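Local coordinates for DUF7790 domain-containing protein (Leptospira interrogans serogroup Icterohaemorrhagiae serovar copenhageni, PDB 6ULO) that is of unknown function but probably carries a Rossmann-like alpha/beta domain and is probably membrane-associated through a transmembrane helix, at residues H277-K282 / Q301-G306; V251-S256 / S284-W289; E235-I240 / K288-G293; Q61-V66 / S246-V251. All blocks are in the same frame, centred on the assembly; numbering follows the deposited sequence. Where two conformers were deposited one is given.

Interaction 1 of 4, residues H277-K282 / Q301-G306; sequences HYCVQK and QVMVEG
C279 holds its SG opposite the backbone N (chi1 179°) and so points it at the helix, while the side chain of M303 comes down from the helix and bends only at its last torsion, chi3 60°. The two sulfurs meet, C279 SG lying 3.7 Å from M303 SD. The bend in the methionine lays its methyl back over the strand, so that M303 CE sits 3.8 Å from C279 CB and also 3.8 Å from H277 CD2, reaching the imidazole obliquely. This is a helix laid over the face of the domain's mixed sheet: the axes of 277-282 and 301-306 cross at 75° and come within 10.8 Å, and H277, C279 and Q281, every second residue, face the helix. Beyond the sulfurs, V302 CG1 presses on the amide of Q281, 3.7 Å from Q281 NE2, the two side chains crossing at about a right angle. That amide is buried but satisfied: N285 OD1 takes a hydrogen bond from Q281 NE2, and R253 NH1 gives one to Q281 OE1. H277 is fixed likewise, with H277 NE2 bonded to T316 OG1 and H277 ND1 to the backbone O of P263.

Interaction 2 of 4, residues V251-S256 / S284-W289; sequences VVRTIS and SNFQKW
F286 makes the whole contact with the strand, its ring shared between R253 and V251. R253 NH2 stands over one face of the ring, displaced toward the rim, with F286 CE1 3.3 Å away. From there R253 NH2 also lies 3.6 Å from both F286 CD1 and F286 CZ, so it sits above one side of the ring and not over its middle. The guanidinium arrives by its edge rather than lying flat, the two planes being 67° apart. R253 CZ is 5.0 Å from the ring centroid and 25° off the ring normal, which makes this a cation-pi contact with one amino group leading. The arginine gets there by folding at chi3 (64°), and R253 NE forms a salt bridge with E227 OE1, which probably compensates much of the buried charge. V251 lies beside its strand neighbour, V251 CG1 being 3.7 Å above the guanidinium plane near the rim. Its other branch alone reaches the ring, with V251 CG2 3.6 Å from F286 CD2, and also touches the root of the phenylalanine, V251 CG2 to F286 CB being 3.9 Å. Next along, Q287, which does not reach the strand, bonds through NE2 to I240 O, and W289 leans on V302 and E305. Helix 283-291 thus covers strand 249-255, which runs in the sheet between strands 218-222 and 277-282; helix 234-241 flanks the helix at F286, and helix 299-306 flanks it at W289.

Interaction 3 of 4, residues E235-I240 / K288-G293; sequences EFKNSI and KWLSSG
Two helices of the alpha/beta domain pack together here, 234-241 against the C-terminal end of 283-291, and L290 is the residue pushed into the interface, meeting F236, K237 and I240. The backbones come close, K237 CA lying 5.7 Å from L290 CA. L290 CG is anti to its own carbonyl carbon (chi1 -66°), which carries the isobutyl group toward the other helix. Its CD1 methyl rests on the branch point of isoleucine, L290 CD1 to I240 CB being 3.5 Å, and the same methyl approaches F236 CE2 at 4.0 Å. I240 CG1 in turn lies over the rim of one face of the F236 ring, 3.7 Å above its plane. K237 runs extended past the leucine backbone, with K237 CD 3.5 Å from L290 O. At its tip K237 NZ gives a hydrogen bond to a water at 2.8 Å. The water donates to L290 O, also at 2.8 Å, and takes a weak bond from the N of G293, where the chain leaves the helix with positive phi. The contact is therefore apolar around L290 and polar at K237, and the lysine charge, reaching L290 O near the C-terminal end of helix 283-291 through water, probably sits well with the negative end of that helix.

Interaction 4 of 4, residues Q61-V66 / S246-V251; sequences QNLGNV and SESSLV
The flat group here is the carboxamide of N65, and S246 stands off its plane on one side: both CB and OG of S246 lie to that side, with N65 ND2 3.6 Å from S246 OG and 3.7 Å from S246 CB. At the nitrogen end, N65 ND2 gives a hydrogen bond to a bridging water, 3.1 Å away. The same water donates to L63 O at 2.8 Å and is bonded to S248 OG at 3.0 Å, so it joins the two segments; a further, very short approach by S246 OG is doubtful. The hydroxyl of S248 sits between backbone N and carbonyl carbon (chi1 62°), which turns it to the water. S246 to S249 form a type I beta turn, closed by S249 N to S246 O, and this turn leads into strand 249-255 just as 61-65 leads into strand 66-69. The contact therefore lies where two strands of the mixed sheet begin, away from their C-terminal ends, and spans strand 218-222, which runs between them. L63 supplies the apolar half: its CD2 methyl lies against the turn, 3.6 Å from S248 O, and L63 CD1 meets L250 CD1 at 3.8 Å, the two leucines crossing at about a right angle. L63 also touches I220 of strand 218-222, and L250 continues onto V280 and K282 of strand 277-282.

How the interactions relate
Interactions 1, 2 and 3 are buried and lie on the same side of the chain's centre, whereas interaction 4 is a surface contact about 17 Å from interaction 1, centre to centre. Interactions 2 and 3 both use helix 283-291, which meets the sheet through F286 in one and helix 234-241 through L290 in the other; F286 also touches F236 and I240. Interactions 1 and 2 reach the same sheet, where strands 277-282 and 249-255 are neighbours. Interactions 2 and 4 share V251 on strand 249-255. Sulfur and methyl packing, cation-pi and leucine insertion fill the interior; water bridges enter at interactions 3 and 4.

Interaction 1 of 4, residues H277-K282 / Q301-G306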
loop_
_atom_site.group_PDB
_atom_site.type_symbol
_atom_site.label_atom_id
_atom_site.label_comp_id
_atom_site.label_asym_id
_atom_site.label_seq_id
_atom_site.Cartn_x
_atom_site.Cartn_y
_atom_site.Cartn_z
ATOM N N HIS A 277 7.411 10.277 10.984
ATOM C CA HIS A 277 8.772 9.966 10.577
ATOM C C HIS A 277 8.716 8.705 9.720
ATOM O O HIS A 277 7.935 7.789 10.010
ATOM C CB HIS A 277 9.625 9.746 11.839
ATOM C CG HIS A 277 11.082 9.551 11.568
ATOM N ND1 HIS A 277 11.995 10.587 11.660
ATOM C CD2 HIS A 277 11.799 8.441 11.276
ATOM C CE1 HIS A 277 13.206 10.118 11.401
ATOM N NE2 HIS A 277 13.116 8.815 11.174
ATOM N N TYR A 278 9.505 8.672 8.645
ATOM C CA TYR A 278 9.451 7.598 7.655
ATOM C C TYR A 278 10.598 6.635 7.914
ATOM O O TYR A 278 11.658 7.035 8.417
ATOM C CB TYR A 278 9.534 8.212 6.232
ATOM C CG TYR A 278 8.310 9.044 5.966
ATOM C CD1 TYR A 278 7.249 8.542 5.212
ATOM C CD2 TYR A 278 8.174 10.333 6.513
ATOM C CE1 TYR A 278 6.096 9.293 5.033
ATOM C CE2 TYR A 278 7.023 11.080 6.349
ATOM C CZ TYR A 278 5.991 10.552 5.597
ATOM O OH TYR A 278 4.838 11.272 5.438
ATOM N N CYS A 279 10.431 5.380 7.524
ATOM C CA CYS A 279 11.466 4.394 7.787
ATOM C C CYS A 279 11.443 3.319 6.704
ATOM O O CYS A 279 10.376 2.789 6.349
ATOM C CB CYS A 279 11.238 3.781 9.165
ATOM S SG CYS A 279 12.418 2.510 9.649
ATOM N N VAL A 280 12.624 2.988 6.187
ATOM C CA VAL A 280 12.790 1.827 5.312
ATOM C C VAL A 280 13.757 0.843 5.972
ATOM O O VAL A 280 14.574 1.212 6.824
ATOM C CB VAL A 280 13.248 2.203 3.886
ATOM C CG1 VAL A 280 12.223 3.088 3.267
ATOM C CG2 VAL A 280 14.607 2.877 3.919
ATOM N N GLN A 281 13.671 -0.417 5.553
ATOM C CA GLN A 281 14.446 -1.486 6.172
ATOM C C GLN A 281 14.409 -2.657 5.215
ATOM O O GLN A 281 13.328 -3.044 4.766
ATOM C CB GLN A 281 13.792 -1.897 7.498
ATOM C CG GLN A 281 14.409 -3.102 8.179
ATOM C CD GLN A 281 13.780 -3.401 9.530
ATOM O OE1 GLN A 281 12.658 -2.947 9.829
ATOM N NE2 GLN A 281 14.502 -4.161 10.359
ATOM N N LYS A 282 15.548 -3.250 4.909
ATOM C CA LYS A 282 15.479 -4.437 4.049
ATOM C C LYS A 282 14.603 -5.506 4.694
ATOM O O LYS A 282 14.677 -5.735 5.906
ATOM C CB LYS A 282 16.884 -4.987 3.769
ATOM C CG LYS A 282 17.654 -4.190 2.702
ATOM C CD LYS A 282 19.011 -4.787 2.397
ATOM C CE LYS A 282 19.650 -4.121 1.185
ATOM N NZ LYS A 282 21.002 -4.651 0.898
ATOM N N GLN A 301 11.233 -0.020 18.839
ATOM C CA GLN A 301 12.472 -0.588 19.352
ATOM C C GLN A 301 13.406 -1.021 18.223
ATOM O O GLN A 301 14.623 -0.844 18.308
ATOM C CB GLN A 301 12.156 -1.754 20.287
ATOM C CG GLN A 301 13.415 -2.433 20.821
ATOM C CD GLN A 301 13.124 -3.571 21.781
ATOM O OE1 GLN A 301 11.970 -3.890 22.070
ATOM N NE2 GLN A 301 14.182 -4.200 22.273
ATOM N N VAL A 302 12.854 -1.596 17.150
ATOM C CA VAL A 302 13.656 -1.902 15.963
ATOM C C VAL A 302 14.396 -0.659 15.473
ATOM O O VAL A 302 15.586 -0.706 15.127
ATOM C CB VAL A 302 12.742 -2.500 14.872
ATOM C CG1 VAL A 302 13.487 -2.656 13.538
ATOM C CG2 VAL A 302 12.177 -3.846 15.340
ATOM N N MET A 303 13.692 0.467 15.427
ATOM C CA MET A 303 14.300 1.710 14.945
ATOM C C MET A 303 15.284 2.308 15.962
ATOM O O MET A 303 16.335 2.804 15.563
ATOM C CB MET A 303 13.204 2.711 14.590
ATOM C CG MET A 303 12.401 2.254 13.381
ATOM S SD MET A 303 11.012 3.336 13.000
ATOM C CE MET A 303 11.892 4.880 12.691
ATOM N N VAL A 304 14.961 2.270 17.263
ATOM C CA VAL A 304 15.871 2.785 18.290
ATOM C C VAL A 304 17.201 2.055 18.226
ATOM O O VAL A 304 18.270 2.670 18.280
ATOM C CB VAL A 304 15.232 2.658 19.684
ATOM C CG1 VAL A 304 16.295 2.872 20.789
ATOM C CG2 VAL A 304 14.107 3.668 19.847
ATOM N N GLU A 305 17.152 0.722 18.118
ATOM C CA GLU A 305 18.344 -0.116 18.183
ATOM C C GLU A 305 19.007 -0.309 16.832
ATOM O O GLU A 305 20.211 -0.586 16.777
ATOM C CB GLU A 305 17.975 -1.494 18.733
ATOM C CG GLU A 305 17.493 -1.450 20.169
ATOM C CD GLU A 305 17.296 -2.824 20.773
ATOM O OE1 GLU A 305 17.652 -3.838 20.133
ATOM O OE2 GLU A 305 16.759 -2.878 21.895
ATOM N N GLY A 306 18.257 -0.186 15.746
ATOM C CA GLY A 306 18.810 -0.548 14.462
ATOM C C GLY A 306 18.857 0.554 13.426
ATOM O O GLY A 306 19.395 0.345 12.336
#

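Interaction 2 of 4, residues V251-S256 / S284-W289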
loop_
_atom_site.group_PDB
_atom_site.type_symbol
_atom_site.label_atom_id
_atom_site.label_comp_id
_atom_site.label_asym_id
_atom_site.label_seq_id
_atom_site.Cartn_x
_atom_site.Cartn_y
_atom_site.Cartn_z
ATOM N N VAL A 251 10.923 -3.058 3.519
ATOM C CA VAL A 251 9.795 -2.601 4.324
ATOM C C VAL A 251 9.715 -1.090 4.234
ATOM O O VAL A 251 10.744 -0.410 4.343
ATOM C CB VAL A 251 10.000 -2.990 5.802
ATOM C CG1 VAL A 251 8.905 -2.398 6.684
ATOM C CG2 VAL A 251 10.121 -4.508 6.000
ATOM N N VAL A 252 8.509 -0.552 4.109
ATOM C CA VAL A 252 8.234 0.861 4.279
ATOM C C VAL A 252 7.250 1.017 5.433
ATOM O O VAL A 252 6.202 0.365 5.460
ATOM C CB VAL A 252 7.640 1.457 2.993
ATOM C CG1 VAL A 252 7.244 2.943 3.224
ATOM C CG2 VAL A 252 8.582 1.267 1.818
ATOM N N ARG A 253 7.561 1.914 6.379
ATOM C CA ARG A 253 6.669 2.169 7.506
ATOM C C ARG A 253 6.802 3.637 7.898
ATOM O O ARG A 253 7.721 4.351 7.468
ATOM C CB ARG A 253 7.010 1.283 8.730
ATOM C CG ARG A 253 8.376 1.587 9.329
ATOM C CD ARG A 253 8.613 0.912 10.654
ATOM N NE ARG A 253 8.625 -0.548 10.571
ATOM C CZ ARG A 253 9.699 -1.299 10.343
ATOM N NH1 ARG A 253 10.881 -0.750 10.106
ATOM N NH2 ARG A 253 9.587 -2.638 10.344
ATOM N N THR A 254 5.883 4.059 8.752
ATOM C CA THR A 254 6.003 5.341 9.432
ATOM C C THR A 254 5.813 5.122 10.927
ATOM O O THR A 254 5.251 4.109 11.372
ATOM C CB THR A 254 4.925 6.317 8.943
ATOM O OG1 THR A 254 3.632 5.697 9.016
ATOM C CG2 THR A 254 5.205 6.741 7.535
ATOM N N ILE A 255 6.316 6.086 11.708
ATOM C CA ILE A 255 6.069 6.140 13.144
ATOM C C ILE A 255 5.688 7.562 13.532
ATOM O O ILE A 255 5.857 8.519 12.774
ATOM C CB ILE A 255 7.245 5.648 14.016
ATOM C CG1 ILE A 255 8.492 6.519 13.802
ATOM C CG2 ILE A 255 7.442 4.101 13.852
ATOM C CD1 ILE A 255 9.514 6.352 14.955
ATOM N N SER A 256 5.172 7.680 14.758
ATOM C CA SER A 256 4.702 8.981 15.224
ATOM C C SER A 256 5.028 9.232 16.685
ATOM O O SER A 256 4.444 10.139 17.279
ATOM C CB SER A 256 3.189 9.108 14.964
ATOM O OG SER A 256 2.452 8.114 15.666
ATOM N N SER A 284 14.898 -8.653 4.467
ATOM C CA SER A 284 15.783 -9.655 5.070
ATOM C C SER A 284 16.260 -9.214 6.452
ATOM O O SER A 284 16.362 -10.036 7.375
ATOM C CB SER A 284 16.989 -9.899 4.169
ATOM O OG SER A 284 17.739 -8.705 4.037
ATOM N N ASN A 285 16.584 -7.926 6.604
ATOM C CA ASN A 285 16.977 -7.391 7.907
ATOM C C ASN A 285 15.813 -7.478 8.889
ATOM O O ASN A 285 15.975 -7.935 10.028
ATOM C CB ASN A 285 17.469 -5.946 7.723
ATOM C CG ASN A 285 17.895 -5.285 9.039
ATOM O OD1 ASN A 285 17.051 -4.936 9.856
ATOM N ND2 ASN A 285 19.207 -5.097 9.234
ATOM N N PHE A 286 14.620 -7.116 8.441
ATOM C CA PHE A 286 13.447 -7.198 9.301
ATOM C C PHE A 286 13.199 -8.630 9.756
ATOM O O PHE A 286 12.831 -8.853 10.903
ATOM C CB PHE A 286 12.248 -6.633 8.538
ATOM C CG PHE A 286 10.984 -6.485 9.346
ATOM C CD1 PHE A 286 11.012 -5.955 10.641
ATOM C CD2 PHE A 286 9.749 -6.812 8.780
ATOM C CE1 PHE A 286 9.836 -5.763 11.354
ATOM C CE2 PHE A 286 8.561 -6.610 9.489
ATOM C CZ PHE A 286 8.602 -6.073 10.777
ATOM N N GLN A 287 13.410 -9.608 8.874
ATOM C CA GLN A 287 13.244 -11.013 9.246
ATOM C C GLN A 287 14.201 -11.421 10.364
ATOM O O GLN A 287 13.821 -12.192 11.247
ATOM C CB GLN A 287 13.427 -11.904 8.017
ATOM C CG GLN A 287 12.269 -11.755 7.020
ATOM C CD GLN A 287 12.579 -12.437 5.691
ATOM O OE1 GLN A 287 13.740 -12.577 5.340
ATOM N NE2 GLN A 287 11.552 -12.870 4.965
ATOM N N LYS A 288 15.420 -10.860 10.380
ATOM C CA LYS A 288 16.323 -11.077 11.511
ATOM C C LYS A 288 15.734 -10.526 12.806
ATOM O O LYS A 288 15.756 -11.192 13.850
ATOM C CB LYS A 288 17.692 -10.440 11.260
ATOM C CG LYS A 288 18.468 -10.938 10.063
ATOM C CD LYS A 288 19.773 -10.124 9.910
ATOM C CE LYS A 288 20.683 -10.694 8.849
ATOM N NZ LYS A 288 21.190 -12.066 9.192
ATOM N N TRP A 289 15.241 -9.282 12.780
ATOM C CA TRP A 289 14.651 -8.723 13.995
ATOM C C TRP A 289 13.488 -9.571 14.483
ATOM O O TRP A 289 13.370 -9.850 15.678
ATOM C CB TRP A 289 14.210 -7.270 13.753
ATOM C CG TRP A 289 15.382 -6.351 13.677
ATOM C CD1 TRP A 289 16.068 -5.965 12.546
ATOM C CD2 TRP A 289 15.993 -5.664 14.770
ATOM N NE1 TRP A 289 17.094 -5.101 12.892
ATOM C CE2 TRP A 289 17.056 -4.900 14.245
ATOM C CE3 TRP A 289 15.755 -5.633 16.151
ATOM C CZ2 TRP A 289 17.877 -4.130 15.048
ATOM C CZ3 TRP A 289 16.574 -4.855 16.941
ATOM C CH2 TRP A 289 17.610 -4.117 16.387
#

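Interaction 3 of 4, residues E235-I240 / K288-G293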
loop_
_atom_site.group_PDB
_atom_site.type_symbol
_atom_site.label_atom_id
_atom_site.label_comp_id
_atom_site.label_asym_id
_atom_site.label_seq_id
_atom_site.Cartn_x
_atom_site.Cartn_y
_atom_site.Cartn_z
ATOM N N GLU A 235 2.081 -15.076 14.689
ATOM C CA GLU A 235 1.574 -15.268 13.333
ATOM C C GLU A 235 2.185 -14.267 12.362
ATOM O O GLU A 235 2.466 -14.609 11.215
ATOM C CB GLU A 235 0.051 -15.213 13.287
ATOM C CG GLU A 235 -0.672 -16.476 13.813
ATOM C CD GLU A 235 -0.414 -17.817 13.024
ATOM O OE1 GLU A 235 -0.002 -17.833 11.829
ATOM O OE2 GLU A 235 -0.653 -18.899 13.614
ATOM N N PHE A 236 2.433 -13.036 12.815
ATOM C CA PHE A 236 3.065 -12.033 11.968
ATOM C C PHE A 236 4.524 -12.383 11.725
ATOM O O PHE A 236 5.025 -12.272 10.597
ATOM C CB PHE A 236 2.935 -10.668 12.642
ATOM C CG PHE A 236 3.609 -9.549 11.901
ATOM C CD1 PHE A 236 2.922 -8.814 10.955
ATOM C CD2 PHE A 236 4.905 -9.162 12.207
ATOM C CE1 PHE A 236 3.542 -7.745 10.288
ATOM C CE2 PHE A 236 5.525 -8.110 11.552
ATOM C CZ PHE A 236 4.854 -7.399 10.578
ATOM N N LYS A 237 5.219 -12.868 12.762
ATOM C CA LYS A 237 6.586 -13.298 12.545
ATOM C C LYS A 237 6.638 -14.398 11.488
ATOM O O LYS A 237 7.453 -14.347 10.561
ATOM C CB LYS A 237 7.172 -13.811 13.856
ATOM C CG LYS A 237 7.340 -12.750 14.933
ATOM C CD LYS A 237 7.780 -13.389 16.261
ATOM C CE LYS A 237 8.098 -12.334 17.271
ATOM N NZ LYS A 237 8.567 -12.960 18.527
ATOM N N ASN A 238 5.775 -15.409 11.618
ATOM C CA ASN A 238 5.779 -16.506 10.656
ATOM C C ASN A 238 5.463 -16.020 9.252
ATOM O O ASN A 238 6.098 -16.456 8.281
ATOM C CB ASN A 238 4.747 -17.562 11.049
ATOM C CG ASN A 238 5.155 -18.353 12.236
ATOM O OD1 ASN A 238 6.299 -18.297 12.699
ATOM N ND2 ASN A 238 4.211 -19.103 12.757
ATOM N N SER A 239 4.479 -15.127 9.113
ATOM C CA SER A 239 4.118 -14.722 7.760
ATOM C C SER A 239 5.223 -13.884 7.114
ATOM O O SER A 239 5.499 -14.062 5.926
ATOM C CB SER A 239 2.751 -14.033 7.704
ATOM O OG SER A 239 2.769 -12.862 8.479
ATOM N N ILE A 240 5.892 -12.997 7.868
ATOM C CA ILE A 240 6.975 -12.223 7.269
ATOM C C ILE A 240 8.164 -13.119 6.933
ATOM O O ILE A 240 8.774 -12.978 5.866
ATOM C CB ILE A 240 7.360 -11.012 8.135
ATOM C CG1 ILE A 240 6.133 -10.113 8.359
ATOM C CG2 ILE A 240 8.526 -10.253 7.489
ATOM C CD1 ILE A 240 5.581 -9.493 7.132
ATOM N N LYS A 288 15.420 -10.860 10.380
ATOM C CA LYS A 288 16.323 -11.077 11.511
ATOM C C LYS A 288 15.734 -10.526 12.806
ATOM O O LYS A 288 15.756 -11.192 13.850
ATOM C CB LYS A 288 17.692 -10.440 11.260
ATOM C CG LYS A 288 18.468 -10.938 10.063
ATOM C CD LYS A 288 19.773 -10.124 9.910
ATOM C CE LYS A 288 20.683 -10.694 8.849
ATOM N NZ LYS A 288 21.190 -12.066 9.192
ATOM N N TRP A 289 15.241 -9.282 12.780
ATOM C CA TRP A 289 14.651 -8.723 13.995
ATOM C C TRP A 289 13.488 -9.571 14.483
ATOM O O TRP A 289 13.370 -9.850 15.678
ATOM C CB TRP A 289 14.210 -7.270 13.753
ATOM C CG TRP A 289 15.382 -6.351 13.677
ATOM C CD1 TRP A 289 16.068 -5.965 12.546
ATOM C CD2 TRP A 289 15.993 -5.664 14.770
ATOM N NE1 TRP A 289 17.094 -5.101 12.892
ATOM C CE2 TRP A 289 17.056 -4.900 14.245
ATOM C CE3 TRP A 289 15.755 -5.633 16.151
ATOM C CZ2 TRP A 289 17.877 -4.130 15.048
ATOM C CZ3 TRP A 289 16.574 -4.855 16.941
ATOM C CH2 TRP A 289 17.610 -4.117 16.387
ATOM N N LEU A 290 12.632 -10.012 13.567
ATOM C CA LEU A 290 11.455 -10.789 13.960
ATOM C C LEU A 290 11.823 -12.161 14.505
ATOM O O LEU A 290 11.047 -12.728 15.278
ATOM C CB LEU A 290 10.512 -10.915 12.769
ATOM C CG LEU A 290 9.863 -9.613 12.281
ATOM C CD1 LEU A 290 9.031 -9.960 11.073
ATOM C CD2 LEU A 290 9.037 -9.020 13.404
ATOM N N SER A 291 12.955 -12.720 14.091
ATOM C CA SER A 291 13.362 -14.044 14.543
ATOM C C SER A 291 14.106 -14.008 15.868
ATOM O O SER A 291 14.328 -15.061 16.452
ATOM C CB SER A 291 14.269 -14.708 13.495
ATOM O OG SER A 291 15.519 -14.052 13.394
ATOM N N SER A 292 14.504 -12.818 16.341
ATOM C CA SER A 292 15.408 -12.661 17.475
ATOM C C SER A 292 14.797 -13.029 18.825
ATOM O O SER A 292 15.550 -13.292 19.764
ATOM C CB SER A 292 15.896 -11.204 17.531
ATOM O OG SER A 292 14.865 -10.297 17.959
ATOM N N GLY A 293 13.469 -13.053 18.953
ATOM C CA GLY A 293 12.866 -13.363 20.235
ATOM C C GLY A 293 12.948 -12.265 21.271
ATOM O O GLY A 293 12.756 -12.542 22.457
HETATM O O HOH W 1 10.989 -14.073 17.711
#

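Interaction 4 of 4, residues Q61-V66 / S246-V251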
loop_
_atom_site.group_PDB
_atom_site.type_symbol
_atom_site.label_atom_id
_atom_site.label_comp_id
_atom_site.label_asym_id
_atom_site.label_seq_id
_atom_site.Cartn_x
_atom_site.Cartn_y
_atom_site.Cartn_z
ATOM N N GLN A 61 12.693 3.522 -5.696
ATOM C CA GLN A 61 12.620 3.606 -7.148
ATOM C C GLN A 61 13.220 2.362 -7.797
ATOM O O GLN A 61 14.306 1.891 -7.425
ATOM C CB GLN A 61 13.297 4.872 -7.667
ATOM C CG GLN A 61 14.765 4.997 -7.336
ATOM C CD GLN A 61 15.305 6.333 -7.773
ATOM O OE1 GLN A 61 14.626 7.069 -8.490
ATOM N NE2 GLN A 61 16.519 6.670 -7.336
ATOM N N ASN A 62 12.466 1.786 -8.741
ATOM C CA ASN A 62 12.920 0.659 -9.553
ATOM C C ASN A 62 13.179 -0.623 -8.774
ATOM O O ASN A 62 13.771 -1.542 -9.323
ATOM C CB ASN A 62 14.141 1.026 -10.392
ATOM C CG ASN A 62 13.853 2.166 -11.308
ATOM O OD1 ASN A 62 12.792 2.221 -11.920
ATOM N ND2 ASN A 62 14.786 3.105 -11.398
ATOM N N LEU A 63 12.711 -0.763 -7.527
ATOM C CA LEU A 63 12.903 -2.042 -6.827
ATOM C C LEU A 63 12.192 -3.207 -7.506
ATOM O O LEU A 63 12.644 -4.353 -7.387
ATOM C CB LEU A 63 12.434 -1.934 -5.379
ATOM C CG LEU A 63 13.347 -1.173 -4.449
ATOM C CD1 LEU A 63 12.726 -1.177 -3.069
ATOM C CD2 LEU A 63 14.732 -1.771 -4.414
ATOM N N GLY A 64 11.075 -2.946 -8.190
ATOM C CA GLY A 64 10.367 -3.958 -8.954
ATOM C C GLY A 64 9.841 -5.062 -8.042
ATOM O O GLY A 64 9.562 -4.861 -6.850
ATOM N N ASN A 65 9.701 -6.254 -8.623
ATOM C CA ASN A 65 9.141 -7.400 -7.914
ATOM C C ASN A 65 7.720 -7.122 -7.436
ATOM O O ASN A 65 7.065 -6.217 -7.970
ATOM C CB ASN A 65 10.076 -7.862 -6.795
ATOM C CG ASN A 65 11.366 -8.452 -7.359
ATOM O OD1 ASN A 65 11.331 -9.395 -8.137
ATOM N ND2 ASN A 65 12.485 -7.884 -7.001
ATOM N N VAL A 66 7.207 -7.902 -6.488
ATOM C CA VAL A 66 5.806 -7.764 -6.084
ATOM C C VAL A 66 5.676 -6.708 -4.990
ATOM O O VAL A 66 6.558 -6.548 -4.134
ATOM C CB VAL A 66 5.222 -9.140 -5.678
ATOM C CG1 VAL A 66 3.786 -9.021 -5.172
ATOM C CG2 VAL A 66 5.306 -10.088 -6.872
ATOM N N SER A 246 13.707 -10.375 -2.405
ATOM C CA SER A 246 14.937 -10.038 -3.103
ATOM C C SER A 246 15.930 -9.427 -2.114
ATOM O O SER A 246 15.553 -8.964 -1.035
ATOM C CB SER A 246 14.648 -9.040 -4.240
ATOM O OG SER A 246 14.119 -7.787 -3.785
ATOM N N GLU A 247 17.212 -9.423 -2.499
ATOM C CA GLU A 247 18.238 -8.792 -1.672
ATOM C C GLU A 247 17.903 -7.332 -1.386
ATOM O O GLU A 247 18.185 -6.816 -0.293
ATOM C CB GLU A 247 19.603 -8.890 -2.370
ATOM C CG GLU A 247 20.779 -8.404 -1.534
ATOM C CD GLU A 247 20.977 -6.883 -1.532
ATOM O OE1 GLU A 247 20.543 -6.199 -2.494
ATOM O OE2 GLU A 247 21.580 -6.369 -0.554
ATOM N N SER A 248 17.307 -6.644 -2.351
ATOM C CA SER A 248 17.053 -5.212 -2.232
ATOM C C SER A 248 15.670 -4.899 -1.675
ATOM O O SER A 248 15.370 -3.739 -1.425
ATOM C CB SER A 248 17.190 -4.550 -3.599
ATOM O OG SER A 248 16.223 -5.090 -4.481
ATOM N N SER A 249 14.852 -5.909 -1.414
ATOM C CA SER A 249 13.463 -5.710 -1.001
ATOM C C SER A 249 13.391 -4.894 0.283
ATOM O O SER A 249 14.192 -5.110 1.201
ATOM C CB SER A 249 12.814 -7.075 -0.735
ATOM O OG SER A 249 12.895 -7.928 -1.866
ATOM N N LEU A 250 12.400 -3.986 0.375
ATOM C CA LEU A 250 12.258 -3.077 1.517
ATOM C C LEU A 250 10.898 -3.179 2.194
ATOM O O LEU A 250 9.860 -3.351 1.530
ATOM C CB LEU A 250 12.397 -1.597 1.078
ATOM C CG LEU A 250 13.767 -1.164 0.615
ATOM C CD1 LEU A 250 13.741 0.320 0.249
ATOM C CD2 LEU A 250 14.811 -1.437 1.702
ATOM N N VAL A 251 10.923 -3.058 3.519
ATOM C CA VAL A 251 9.795 -2.601 4.324
ATOM C C VAL A 251 9.715 -1.090 4.234
ATOM O O VAL A 251 10.744 -0.410 4.343
ATOM C CB VAL A 251 10.000 -2.990 5.802
ATOM C CG1 VAL A 251 8.905 -2.398 6.684
ATOM C CG2 VAL A 251 10.121 -4.508 6.000
HETATM O O HOH W 2 13.387 -5.705 -5.019
#